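Local coordinates for glycosylation Associate Protein 1 (Streptococcus agalactiae serotype V, PDB 6OYC) that probably acts, with its partner accessory Sec proteins, in the glycosylation and secretion of a streptococcal surface glycoprotein, as a GT-B-like protein that may bind sugar, at residues P6-N10 with L50-M56; Y61-R65 with E127-L131; R213-L217 with F241-N245; S444-P448 with W487-L491. All blocks are in the same frame, centred on the assembly; numbering follows the deposited sequence.

Interaction 1 of 4, residues P6-N10 with L50-M56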
loop_
_atom_site.group_PDB
_atom_site.type_symbol
_atom_site.label_atom_id
_atom_site.label_comp_id
_atom_site.label_asym_id
_atom_site.label_seq_id
_atom_site.Cartn_x
_atom_site.Cartn_y
_atom_site.Cartn_z
ATOM N N PRO A 6 -11.208 5.168 4.639
ATOM C CA PRO A 6 -10.000 5.079 3.811
ATOM C C PRO A 6 -10.316 5.251 2.331
ATOM O O PRO A 6 -11.473 5.295 1.912
ATOM C CB PRO A 6 -9.498 3.651 4.087
ATOM C CG PRO A 6 -10.770 2.871 4.273
ATOM C CD PRO A 6 -11.758 3.833 4.955
ATOM N N SER A 7 -9.248 5.330 1.540
ATOM C CA SER A 7 -9.313 5.326 0.075
ATOM C C SER A 7 -8.489 4.151 -0.424
ATOM O O SER A 7 -7.372 4.337 -0.927
ATOM C CB SER A 7 -8.802 6.649 -0.535
ATOM O OG SER A 7 -9.731 7.685 -0.283
ATOM N N TRP A 8 -9.003 2.949 -0.226
ATOM C CA TRP A 8 -8.244 1.763 -0.610
ATOM C C TRP A 8 -8.900 1.135 -1.821
ATOM O O TRP A 8 -9.166 -0.074 -1.845
ATOM C CB TRP A 8 -8.163 0.757 0.538
ATOM C CG TRP A 8 -7.481 1.283 1.755
ATOM C CD1 TRP A 8 -6.583 2.320 1.825
ATOM C CD2 TRP A 8 -7.639 0.797 3.087
ATOM N NE1 TRP A 8 -6.179 2.512 3.134
ATOM C CE2 TRP A 8 -6.802 1.581 3.923
ATOM C CE3 TRP A 8 -8.403 -0.229 3.660
ATOM C CZ2 TRP A 8 -6.718 1.375 5.292
ATOM C CZ3 TRP A 8 -8.304 -0.443 5.020
ATOM C CH2 TRP A 8 -7.482 0.365 5.824
ATOM N N TYR A 9 -9.186 1.979 -2.804
ATOM C CA TYR A 9 -10.004 1.666 -3.957
ATOM C C TYR A 9 -9.167 0.993 -5.045
ATOM O O TYR A 9 -7.932 0.960 -4.997
ATOM C CB TYR A 9 -10.648 2.944 -4.488
ATOM C CG TYR A 9 -11.578 3.560 -3.492
ATOM C CD1 TYR A 9 -12.602 2.801 -2.933
ATOM C CD2 TYR A 9 -11.430 4.882 -3.079
ATOM C CE1 TYR A 9 -13.465 3.328 -2.019
ATOM C CE2 TYR A 9 -12.308 5.425 -2.134
ATOM C CZ TYR A 9 -13.328 4.634 -1.615
ATOM O OH TYR A 9 -14.223 5.119 -0.682
ATOM N N ASN A 10 -9.868 0.456 -6.040
ATOM C CA ASN A 10 -9.251 -0.109 -7.231
ATOM C C ASN A 10 -9.226 0.974 -8.299
ATOM O O ASN A 10 -10.256 1.590 -8.586
ATOM C CB ASN A 10 -10.030 -1.340 -7.704
ATOM C CG ASN A 10 -9.458 -1.978 -8.973
ATOM O OD1 ASN A 10 -9.087 -1.295 -9.928
ATOM N ND2 ASN A 10 -9.436 -3.310 -8.999
ATOM N N LEU A 50 -12.932 1.760 11.528
ATOM C CA LEU A 50 -12.733 1.915 10.096
ATOM C C LEU A 50 -14.053 1.691 9.366
ATOM O O LEU A 50 -14.824 0.800 9.724
ATOM C CB LEU A 50 -11.674 0.921 9.623
ATOM C CG LEU A 50 -11.036 1.070 8.247
ATOM C CD1 LEU A 50 -9.999 2.169 8.219
ATOM C CD2 LEU A 50 -10.412 -0.280 7.873
ATOM N N VAL A 51 -14.321 2.513 8.357
ATOM C CA VAL A 51 -15.567 2.447 7.595
ATOM C C VAL A 51 -15.165 2.242 6.139
ATOM O O VAL A 51 -14.749 3.194 5.462
ATOM C CB VAL A 51 -16.433 3.707 7.762
ATOM C CG1 VAL A 51 -17.701 3.593 6.941
ATOM C CG2 VAL A 51 -16.758 3.988 9.250
ATOM N N VAL A 52 -15.314 1.012 5.649
ATOM C CA VAL A 52 -14.759 0.592 4.362
ATOM C C VAL A 52 -15.885 0.551 3.346
ATOM O O VAL A 52 -16.847 -0.209 3.507
ATOM C CB VAL A 52 -14.067 -0.778 4.471
ATOM C CG1 VAL A 52 -13.571 -1.247 3.095
ATOM C CG2 VAL A 52 -12.914 -0.695 5.461
ATOM N N LEU A 53 -15.756 1.340 2.282
ATOM C CA LEU A 53 -16.871 1.501 1.357
ATOM C C LEU A 53 -16.809 0.558 0.169
ATOM O O LEU A 53 -17.856 0.236 -0.394
ATOM C CB LEU A 53 -16.939 2.940 0.850
ATOM C CG LEU A 53 -17.225 4.025 1.885
ATOM C CD1 LEU A 53 -17.387 5.390 1.193
ATOM C CD2 LEU A 53 -18.453 3.709 2.705
ATOM N N ASN A 54 -15.621 0.109 -0.234
ATOM C CA ASN A 54 -15.488 -0.732 -1.415
ATOM C C ASN A 54 -15.424 -2.200 -1.026
ATOM O O ASN A 54 -15.257 -2.561 0.138
ATOM C CB ASN A 54 -14.246 -0.350 -2.228
ATOM C CG ASN A 54 -12.958 -0.491 -1.432
ATOM O OD1 ASN A 54 -12.839 0.023 -0.322
ATOM N ND2 ASN A 54 -11.992 -1.191 -1.999
ATOM N N TYR A 55 -15.563 -3.049 -2.040
ATOM C CA TYR A 55 -15.524 -4.500 -1.873
ATOM C C TYR A 55 -14.109 -4.950 -1.478
ATOM O O TYR A 55 -13.143 -4.707 -2.214
ATOM C CB TYR A 55 -15.969 -5.133 -3.192
ATOM C CG TYR A 55 -16.026 -6.643 -3.261
ATOM C CD1 TYR A 55 -16.762 -7.384 -2.335
ATOM C CD2 TYR A 55 -15.355 -7.330 -4.265
ATOM C CE1 TYR A 55 -16.825 -8.758 -2.415
ATOM C CE2 TYR A 55 -15.424 -8.697 -4.364
ATOM C CZ TYR A 55 -16.150 -9.406 -3.433
ATOM O OH TYR A 55 -16.213 -10.769 -3.520
ATOM N N MET A 56 -13.965 -5.594 -0.322
ATOM C CA MET A 56 -12.639 -5.964 0.192
ATOM C C MET A 56 -12.636 -7.382 0.765
ATOM O O MET A 56 -12.520 -7.584 1.981
ATOM C CB MET A 56 -12.183 -4.945 1.243
ATOM C CG MET A 56 -11.791 -3.597 0.652
ATOM S SD MET A 56 -10.196 -3.776 -0.162
ATOM C CE MET A 56 -9.097 -3.351 1.201
HETATM O O HOH W 1 -11.575 2.095 0.932
HETATM O O HOH W 2 -13.762 3.561 1.780
#
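Leu50 extends from strand 48-52 to the indole of Trp8, its CD2 lying 3.6 Å from both CZ3 and CH2 of the ring. The apolar end of the contact is closely packed. Leu50 CD1 touches CD of Pro6 at 4.1 Å, and the same Pro6 CD lies 3.1 Å from Val51 O. Met56 CE comes to 4.0 Å from Trp8 CE3, the two side chains crossing at about a right angle. Pro6 CB sits over the centre of the indole, and helices 33-43 and 59-65 add Ile35, Leu59 and Leu63 to its surroundings.

The other end is looser and wet. Two waters bridge the segments where the loop after strand 2-5 diverges from the neighbouring parallel strand. One accepts from Trp8 N and donates to Asn54 OD1, its oxygen 2.7 Å from OD1. The other is held by Pro6 O, Leu53 N and Tyr9 OH, and that hydroxyl also bonds His238. Asn54 CB meets the edge of the Tyr9 ring near its plane; with CG between the backbone N and the carbonyl carbon (chi1 60°), the amide is turned toward Trp8, where ND2 makes a weak, bent bond of 3.0 Å to Trp8 O (126°). The same ND2 also bonds Tyr16 O.

Both loops leave the C-terminal ends of adjacent strands of a Rossmann-like sheet, the usual place of the cleft in GT-B proteins. A glycerol, probably from the crystallisation liquor, lies beside Trp8 and Tyr9. The contact pairs an apolar end with a hydrated polar one, where water and the Asn54 amide, not direct backbone hydrogen bonds, link the segments.

Interaction 2 of 4, residues Y61-R65 with E127-L131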
loop_
_atom_site.group_PDB
_atom_site.type_symbol
_atom_site.label_atom_id
_atom_site.label_comp_id
_atom_site.label_asym_id
_atom_site.label_seq_id
_atom_site.Cartn_x
_atom_site.Cartn_y
_atom_site.Cartn_z
ATOM N N TYR A 61 -6.700 -9.872 6.161
ATOM C CA TYR A 61 -5.259 -9.936 5.946
ATOM C C TYR A 61 -4.695 -8.553 5.706
ATOM O O TYR A 61 -3.614 -8.226 6.207
ATOM C CB TYR A 61 -4.898 -10.858 4.778
ATOM C CG TYR A 61 -4.890 -12.304 5.195
ATOM C CD1 TYR A 61 -4.110 -12.735 6.274
ATOM C CD2 TYR A 61 -5.687 -13.242 4.547
ATOM C CE1 TYR A 61 -4.117 -14.062 6.676
ATOM C CE2 TYR A 61 -5.700 -14.561 4.941
ATOM C CZ TYR A 61 -4.921 -14.959 6.012
ATOM O OH TYR A 61 -4.939 -16.264 6.397
ATOM N N TYR A 62 -5.412 -7.726 4.951
ATOM C CA TYR A 62 -4.916 -6.380 4.699
ATOM C C TYR A 62 -4.674 -5.643 6.009
ATOM O O TYR A 62 -3.585 -5.094 6.232
ATOM C CB TYR A 62 -5.892 -5.619 3.799
ATOM C CG TYR A 62 -5.358 -4.293 3.274
ATOM C CD1 TYR A 62 -5.537 -3.114 4.005
ATOM C CD2 TYR A 62 -4.704 -4.210 2.039
ATOM C CE1 TYR A 62 -5.071 -1.885 3.530
ATOM C CE2 TYR A 62 -4.225 -2.987 1.555
ATOM C CZ TYR A 62 -4.416 -1.826 2.304
ATOM O OH TYR A 62 -3.956 -0.604 1.840
ATOM N N LEU A 63 -5.659 -5.671 6.915
ATOM C CA LEU A 63 -5.525 -4.963 8.187
ATOM C C LEU A 63 -4.454 -5.595 9.050
ATOM O O LEU A 63 -3.719 -4.891 9.759
ATOM C CB LEU A 63 -6.850 -4.945 8.944
ATOM C CG LEU A 63 -7.980 -4.124 8.301
ATOM C CD1 LEU A 63 -9.233 -4.210 9.138
ATOM C CD2 LEU A 63 -7.558 -2.674 8.098
ATOM N N HIS A 64 -4.367 -6.925 9.015
ATOM C CA HIS A 64 -3.362 -7.623 9.799
ATOM C C HIS A 64 -1.965 -7.155 9.438
ATOM O O HIS A 64 -1.093 -7.080 10.307
ATOM C CB HIS A 64 -3.468 -9.124 9.573
ATOM C CG HIS A 64 -2.408 -9.897 10.276
ATOM N ND1 HIS A 64 -1.374 -10.511 9.609
ATOM C CD2 HIS A 64 -2.206 -10.135 11.596
ATOM C CE1 HIS A 64 -0.588 -11.114 10.485
ATOM N NE2 HIS A 64 -1.068 -10.892 11.696
ATOM N N ARG A 65 -1.757 -6.814 8.165
ATOM C CA ARG A 65 -0.453 -6.372 7.692
ATOM C C ARG A 65 -0.013 -5.095 8.383
ATOM O O ARG A 65 1.187 -4.848 8.502
ATOM C CB ARG A 65 -0.502 -6.138 6.184
ATOM C CG ARG A 65 0.351 -7.034 5.344
ATOM C CD ARG A 65 -0.001 -6.816 3.884
ATOM N NE ARG A 65 -0.762 -7.938 3.362
ATOM C CZ ARG A 65 -1.648 -7.837 2.378
ATOM N NH1 ARG A 65 -1.870 -6.656 1.824
ATOM N NH2 ARG A 65 -2.289 -8.918 1.945
ATOM N N GLU A 127 -0.677 -12.613 -0.818
ATOM C CA GLU A 127 0.582 -12.303 -0.160
ATOM C C GLU A 127 0.809 -13.217 1.041
ATOM O O GLU A 127 1.939 -13.646 1.297
ATOM C CB GLU A 127 0.592 -10.830 0.262
ATOM C CG GLU A 127 1.957 -10.308 0.701
ATOM C CD GLU A 127 1.914 -8.837 1.105
ATOM O OE1 GLU A 127 1.234 -8.052 0.401
ATOM O OE2 GLU A 127 2.561 -8.466 2.117
ATOM N N GLU A 128 -0.249 -13.519 1.788
ATOM C CA GLU A 128 -0.141 -14.387 2.952
ATOM C C GLU A 128 -0.340 -15.850 2.578
ATOM O O GLU A 128 -0.413 -16.701 3.466
ATOM C CB GLU A 128 -1.151 -13.964 4.044
ATOM C CG GLU A 128 -0.806 -12.649 4.789
ATOM C CD GLU A 128 -1.083 -11.387 3.966
ATOM O OE1 GLU A 128 -1.977 -11.420 3.095
ATOM O OE2 GLU A 128 -0.408 -10.363 4.193
ATOM N N GLY A 129 -0.440 -16.154 1.279
ATOM C CA GLY A 129 -0.546 -17.516 0.799
ATOM C C GLY A 129 -1.953 -18.067 0.711
ATOM O O GLY A 129 -2.134 -19.180 0.201
ATOM N N ASN A 130 -2.953 -17.335 1.185
ATOM C CA ASN A 130 -4.320 -17.826 1.150
ATOM C C ASN A 130 -4.849 -17.832 -0.286
ATOM O O ASN A 130 -4.515 -16.963 -1.099
ATOM C CB ASN A 130 -5.206 -16.955 2.040
ATOM C CG ASN A 130 -5.195 -15.484 1.618
ATOM O OD1 ASN A 130 -4.133 -14.877 1.438
ATOM N ND2 ASN A 130 -6.381 -14.913 1.448
ATOM N N LEU A 131 -5.655 -18.838 -0.606
ATOM C CA LEU A 131 -6.362 -18.854 -1.880
ATOM C C LEU A 131 -7.208 -17.585 -2.024
ATOM O O LEU A 131 -8.090 -17.316 -1.194
ATOM C CB LEU A 131 -7.245 -20.105 -1.962
ATOM C CG LEU A 131 -8.170 -20.173 -3.173
ATOM C CD1 LEU A 131 -7.338 -20.491 -4.418
ATOM C CD2 LEU A 131 -9.246 -21.213 -2.960
HETATM O O HOH W 3 -1.488 -10.055 6.914
#
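The guanidinium of Arg65 has Glu127 OE1 3.4 Å above the centre of one face, Tyr62 CA on the opposite face and the Glu128 carboxylate at its edge. The Tyr61 ring has the CB of Glu128 over one face, a CH-pi contact with CB 4.1 Å from the centroid, while the Asn130 amide comes to it obliquely, CG at 3.5 Å from Tyr61 CE2, its ND2 being bonded to Asn58 OD1.

At the edge, Arg65 grips Glu128 side-on. NE donates to OE2 at 2.6 Å and NH2 to OE1 at 2.8 Å; both bonds are nearly straight, both use syn lone pairs, and the planes are only 8° apart. The bend of the glutamate chain at CB-CG (chi2 76°) carries its carboxylate back along the tyrosine to reach the arginine. Glu127 instead stacks its carboxylate on the guanidinium, so its attraction is one of charge, without an N-H aimed at it; its OE1 is bonded by Tyr20 OH. A water joins Tyr61 O and His64 ND1, with a weak bond to Glu128 OE2.

This surface contact ties helix 59-65 to the hairpin turn between strands 118-125 and 131-138 of the long antiparallel sheet. The arginine probably stabilises both carboxylates as anions, Glu128 through paired bonds that fix the rotation of both groups, and Glu127 through stacking, with Tyr20 as a further partner.

Interaction 3 of 4, residues R213-L217 with F241-N245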
loop_
_atom_site.group_PDB
_atom_site.type_symbol
_atom_site.label_atom_id
_atom_site.label_comp_id
_atom_site.label_asym_id
_atom_site.label_seq_id
_atom_site.Cartn_x
_atom_site.Cartn_y
_atom_site.Cartn_z
ATOM N N ARG A 213 -23.793 4.618 -1.454
ATOM C CA ARG A 213 -24.247 5.837 -0.782
ATOM C C ARG A 213 -25.337 5.504 0.220
ATOM O O ARG A 213 -25.329 6.005 1.353
ATOM C CB ARG A 213 -24.754 6.886 -1.791
ATOM C CG ARG A 213 -23.713 7.330 -2.828
ATOM C CD ARG A 213 -24.046 8.654 -3.562
ATOM N NE ARG A 213 -25.271 8.637 -4.371
ATOM C CZ ARG A 213 -25.368 8.151 -5.614
ATOM N NH1 ARG A 213 -24.312 7.608 -6.201
ATOM N NH2 ARG A 213 -26.533 8.195 -6.272
ATOM N N GLU A 214 -26.260 4.624 -0.172
ATOM C CA GLU A 214 -27.386 4.277 0.699
ATOM C C GLU A 214 -26.896 3.594 1.967
ATOM O O GLU A 214 -27.283 3.968 3.081
ATOM C CB GLU A 214 -28.379 3.379 -0.049
ATOM C CG GLU A 214 -29.448 2.792 0.858
ATOM C CD GLU A 214 -30.426 1.880 0.136
ATOM O OE1 GLU A 214 -30.756 2.123 -1.049
ATOM O OE2 GLU A 214 -30.867 0.902 0.768
ATOM N N LYS A 215 -26.008 2.604 1.818
ATOM C CA LYS A 215 -25.444 1.950 2.994
ATOM C C LYS A 215 -24.667 2.938 3.859
ATOM O O LYS A 215 -24.782 2.912 5.088
ATOM C CB LYS A 215 -24.559 0.777 2.574
ATOM C CG LYS A 215 -25.313 -0.324 1.864
ATOM C CD LYS A 215 -26.494 -0.799 2.706
ATOM C CE LYS A 215 -26.040 -1.560 3.937
ATOM N NZ LYS A 215 -27.146 -1.738 4.943
ATOM N N TYR A 216 -23.894 3.842 3.245
ATOM C CA TYR A 216 -23.138 4.794 4.061
ATOM C C TYR A 216 -24.067 5.720 4.846
ATOM O O TYR A 216 -23.856 5.971 6.043
ATOM C CB TYR A 216 -22.184 5.632 3.217
ATOM C CG TYR A 216 -21.546 6.691 4.076
ATOM C CD1 TYR A 216 -20.643 6.340 5.071
ATOM C CD2 TYR A 216 -21.881 8.033 3.940
ATOM C CE1 TYR A 216 -20.057 7.289 5.886
ATOM C CE2 TYR A 216 -21.300 9.001 4.751
ATOM C CZ TYR A 216 -20.390 8.619 5.731
ATOM O OH TYR A 216 -19.797 9.554 6.561
ATOM N N LEU A 217 -25.090 6.269 4.186
ATOM C CA LEU A 217 -25.954 7.191 4.909
ATOM C C LEU A 217 -26.671 6.482 6.052
ATOM O O LEU A 217 -26.852 7.065 7.126
ATOM C CB LEU A 217 -26.930 7.864 3.947
ATOM C CG LEU A 217 -26.180 8.671 2.880
ATOM C CD1 LEU A 217 -27.140 9.314 1.893
ATOM C CD2 LEU A 217 -25.232 9.713 3.482
ATOM N N PHE A 241 -20.718 12.511 -1.284
ATOM C CA PHE A 241 -21.737 11.971 -0.390
ATOM C C PHE A 241 -21.249 11.763 1.040
ATOM O O PHE A 241 -22.070 11.493 1.915
ATOM C CB PHE A 241 -22.344 10.665 -0.948
ATOM C CG PHE A 241 -21.360 9.532 -1.118
ATOM C CD1 PHE A 241 -21.079 8.668 -0.070
ATOM C CD2 PHE A 241 -20.764 9.304 -2.339
ATOM C CE1 PHE A 241 -20.210 7.606 -0.230
ATOM C CE2 PHE A 241 -19.884 8.245 -2.510
ATOM C CZ PHE A 241 -19.606 7.393 -1.449
ATOM N N ILE A 242 -19.962 11.902 1.321
ATOM C CA ILE A 242 -19.476 11.834 2.699
ATOM C C ILE A 242 -19.381 13.217 3.318
ATOM O O ILE A 242 -19.838 13.439 4.437
ATOM C CB ILE A 242 -18.114 11.107 2.771
ATOM C CG1 ILE A 242 -18.251 9.632 2.408
ATOM C CG2 ILE A 242 -17.531 11.216 4.176
ATOM C CD1 ILE A 242 -16.898 8.954 2.372
ATOM N N VAL A 243 -18.771 14.157 2.603
ATOM C CA VAL A 243 -18.555 15.495 3.136
ATOM C C VAL A 243 -19.768 16.384 2.887
ATOM O O VAL A 243 -20.141 17.185 3.743
ATOM C CB VAL A 243 -17.266 16.096 2.537
ATOM C CG1 VAL A 243 -16.997 17.468 3.105
ATOM C CG2 VAL A 243 -16.083 15.187 2.814
ATOM N N GLY A 244 -20.420 16.248 1.730
ATOM C CA GLY A 244 -21.610 17.046 1.473
ATOM C C GLY A 244 -22.712 16.796 2.488
ATOM O O GLY A 244 -23.467 17.705 2.837
ATOM N N ASN A 245 -22.802 15.571 2.995
ATOM C CA ASN A 245 -23.873 15.167 3.903
ATOM C C ASN A 245 -23.429 15.178 5.363
ATOM O O ASN A 245 -23.877 14.327 6.136
ATOM C CB ASN A 245 -24.378 13.773 3.527
ATOM C CG ASN A 245 -24.781 13.645 2.062
ATOM O OD1 ASN A 245 -24.722 12.559 1.488
ATOM N ND2 ASN A 245 -25.208 14.756 1.460
#
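Helix-to-helix packing of mainly apolar side chains joins helix 208-223 to helix 239-242 and the residues that follow it, on the flank of the parallel Rossmann-like sheet that contains strands 2-5 and 229-233. No hydrogen bond between the two segments is evident, and the fit rests on rings and alkyl chains. Phe241 is central: its CG lies between the backbone N and the carbonyl carbon (chi1 62°), which turns the ring toward helix 208-223. There the aliphatic part of Arg213 runs over one face, with CG 3.8 Å from the centroid, 19° off the ring normal, in a CH-pi contact.

At the edge of the same ring, near its plane, comes Tyr216 CD2, 4.1 Å from Phe241 CD1. Tyr216 in turn receives Ile242 on its own face, CG1 lying 4.2 Å from the centroid as the two side chains cross at about a right angle. On the sheet, Ile5, Ile230 and Val232 meet Tyr216 or Ile242, so the two helices are seated on the strands as well as on each other. Leu217 CD2 lies 4.0 Å from Phe241 O. The Tyr216 hydroxyl is buried with no polar partner in the model, its oxygen resting 3.7 Å from Ile242 CG2.

Interaction 4 of 4, residues S444-P448 with W487-L491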
loop_
_atom_site.group_PDB
_atom_site.type_symbol
_atom_site.label_atom_id
_atom_site.label_comp_id
_atom_site.label_asym_id
_atom_site.label_seq_id
_atom_site.Cartn_x
_atom_site.Cartn_y
_atom_site.Cartn_z
ATOM N N SER A 444 11.442 6.401 9.427
ATOM C CA SER A 444 10.825 5.544 10.429
ATOM C C SER A 444 11.838 4.643 11.115
ATOM O O SER A 444 11.568 4.152 12.216
ATOM C CB SER A 444 9.726 4.674 9.792
ATOM O OG SER A 444 8.625 5.448 9.364
ATOM N N SER A 445 12.984 4.420 10.477
ATOM C CA SER A 445 14.019 3.524 10.964
ATOM C C SER A 445 15.254 4.253 11.465
ATOM O O SER A 445 16.115 3.628 12.093
ATOM C CB SER A 445 14.443 2.567 9.844
ATOM O OG SER A 445 15.019 3.333 8.796
ATOM N N GLY A 446 15.362 5.554 11.210
ATOM C CA GLY A 446 16.574 6.272 11.494
ATOM C C GLY A 446 17.693 6.036 10.516
ATOM O O GLY A 446 18.718 6.712 10.614
ATOM N N ILE A 447 17.547 5.088 9.595
ATOM C CA ILE A 447 18.593 4.850 8.598
ATOM C C ILE A 447 18.786 6.117 7.772
ATOM O O ILE A 447 17.793 6.687 7.264
ATOM C CB ILE A 447 18.229 3.658 7.704
ATOM C CG1 ILE A 447 18.006 2.397 8.548
ATOM C CG2 ILE A 447 19.306 3.424 6.634
ATOM C CD1 ILE A 447 17.696 1.146 7.720
ATOM N N PRO A 448 20.014 6.622 7.636
ATOM C CA PRO A 448 20.225 7.863 6.879
ATOM C C PRO A 448 20.122 7.624 5.375
ATOM O O PRO A 448 20.447 6.544 4.866
ATOM C CB PRO A 448 21.648 8.282 7.286
ATOM C CG PRO A 448 22.356 6.948 7.546
ATOM C CD PRO A 448 21.274 6.052 8.161
ATOM N N TRP A 487 26.194 8.873 12.017
ATOM C CA TRP A 487 25.109 7.904 11.984
ATOM C C TRP A 487 24.238 8.003 13.229
ATOM O O TRP A 487 23.006 7.976 13.137
ATOM C CB TRP A 487 25.681 6.502 11.834
ATOM C CG TRP A 487 24.672 5.514 11.394
ATOM C CD1 TRP A 487 24.338 5.193 10.106
ATOM C CD2 TRP A 487 23.841 4.714 12.239
ATOM N NE1 TRP A 487 23.350 4.236 10.102
ATOM C CE2 TRP A 487 23.028 3.925 11.398
ATOM C CE3 TRP A 487 23.711 4.584 13.626
ATOM C CZ2 TRP A 487 22.103 3.023 11.898
ATOM C CZ3 TRP A 487 22.797 3.682 14.119
ATOM C CH2 TRP A 487 22.005 2.913 13.262
ATOM N N ASN A 488 24.852 8.133 14.404
ATOM C CA ASN A 488 24.036 8.228 15.607
ATOM C C ASN A 488 23.270 9.536 15.660
ATOM O O ASN A 488 22.186 9.586 16.250
ATOM C CB ASN A 488 24.889 8.067 16.860
ATOM C CG ASN A 488 25.552 6.717 16.929
ATOM O OD1 ASN A 488 24.912 5.685 16.702
ATOM N ND2 ASN A 488 26.843 6.710 17.240
ATOM N N ARG A 489 23.806 10.602 15.064
ATOM C CA ARG A 489 23.021 11.828 14.981
ATOM C C ARG A 489 21.719 11.580 14.234
ATOM O O ARG A 489 20.684 12.170 14.569
ATOM C CB ARG A 489 23.836 12.937 14.303
ATOM C CG ARG A 489 23.035 14.215 14.050
ATOM C CD ARG A 489 23.911 15.465 14.028
ATOM N NE ARG A 489 24.611 15.587 12.757
ATOM C CZ ARG A 489 25.876 15.222 12.560
ATOM N NH1 ARG A 489 26.593 14.731 13.561
ATOM N NH2 ARG A 489 26.428 15.361 11.361
ATOM N N SER A 490 21.754 10.683 13.243
ATOM C CA SER A 490 20.587 10.409 12.417
ATOM C C SER A 490 19.563 9.568 13.174
ATOM O O SER A 490 18.360 9.867 13.153
ATOM C CB SER A 490 21.018 9.710 11.128
ATOM O OG SER A 490 19.885 9.301 10.375
ATOM N N LEU A 491 20.024 8.514 13.847
ATOM C CA LEU A 491 19.133 7.719 14.690
ATOM C C LEU A 491 18.456 8.584 15.746
ATOM O O LEU A 491 17.239 8.498 15.954
ATOM C CB LEU A 491 19.915 6.582 15.347
ATOM C CG LEU A 491 19.163 5.545 16.189
ATOM C CD1 LEU A 491 17.758 5.182 15.627
ATOM C CD2 LEU A 491 20.037 4.319 16.302
#
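Ser490 OG donates to the carbonyl oxygen of Gly446 at 2.8 Å, the one hydrogen bond that crosses this buried contact. The donor lies 31° out of the carbonyl plane, with a C=O...OG angle of 146°. OG lies opposite the backbone N across the CA-CB bond (chi1 174°), which directs it from helix 484-502 toward the loop; Pro448 CB packs against it at 3.7 Å.

Gly446 follows helix 436-445 with positive phi and comes close to helix 484-502, its CA 4.3 Å from that of Leu491. With no side chain on Gly446, the two backbones approach this closely. Just before it, Ser445 OG accepts from Ile447 N at 3.2 Å in an ST turn, and its hydroxyl is also bonded to Ala441 O. Pro448 then presses its ring against the pyrrole part of Trp487, the two side chains crossing at about a right angle: CD is 3.4 Å from NE1, and CG 3.7 Å from CD1. That indole nitrogen is bonded to Arg425 O, and the Arg425 side chain makes a cation-pi contact with the ring.

The turn leads from helix 436-445 into strand 449-451 of the second parallel sheet, and helix 484-502 lies against this turn. A carbonyl just past a helix end is thus satisfied inside the packing by a serine hydroxyl, beside an apolar proline-tryptophan contact.

Overall arrangement
Interactions 1, 2 and 3 follow one another along the chain, and interaction 4 comes last. Interaction 1 is the hub of the first three: Trp8 and Leu50 pack on Tyr62 and Leu63 of interaction 2, about 16 Å away between centres, while Leu53 packs on Tyr216, Phe241 and Ile242 of interaction 3, about 14 Å between centres. Interactions 1 and 3 lie on the seven-stranded parallel sheet, and interaction 2 joins helix 59-65 to the long antiparallel sheet. Interaction 4 belongs to the six-stranded parallel sheet, its centre about 34 Å from that of interaction 1 and about 43 Å from that of interaction 3, touching neither. Two Rossmann-like sheets, each with its own contacts, are consistent with the GT-B plan, with the antiparallel sheet as an addition.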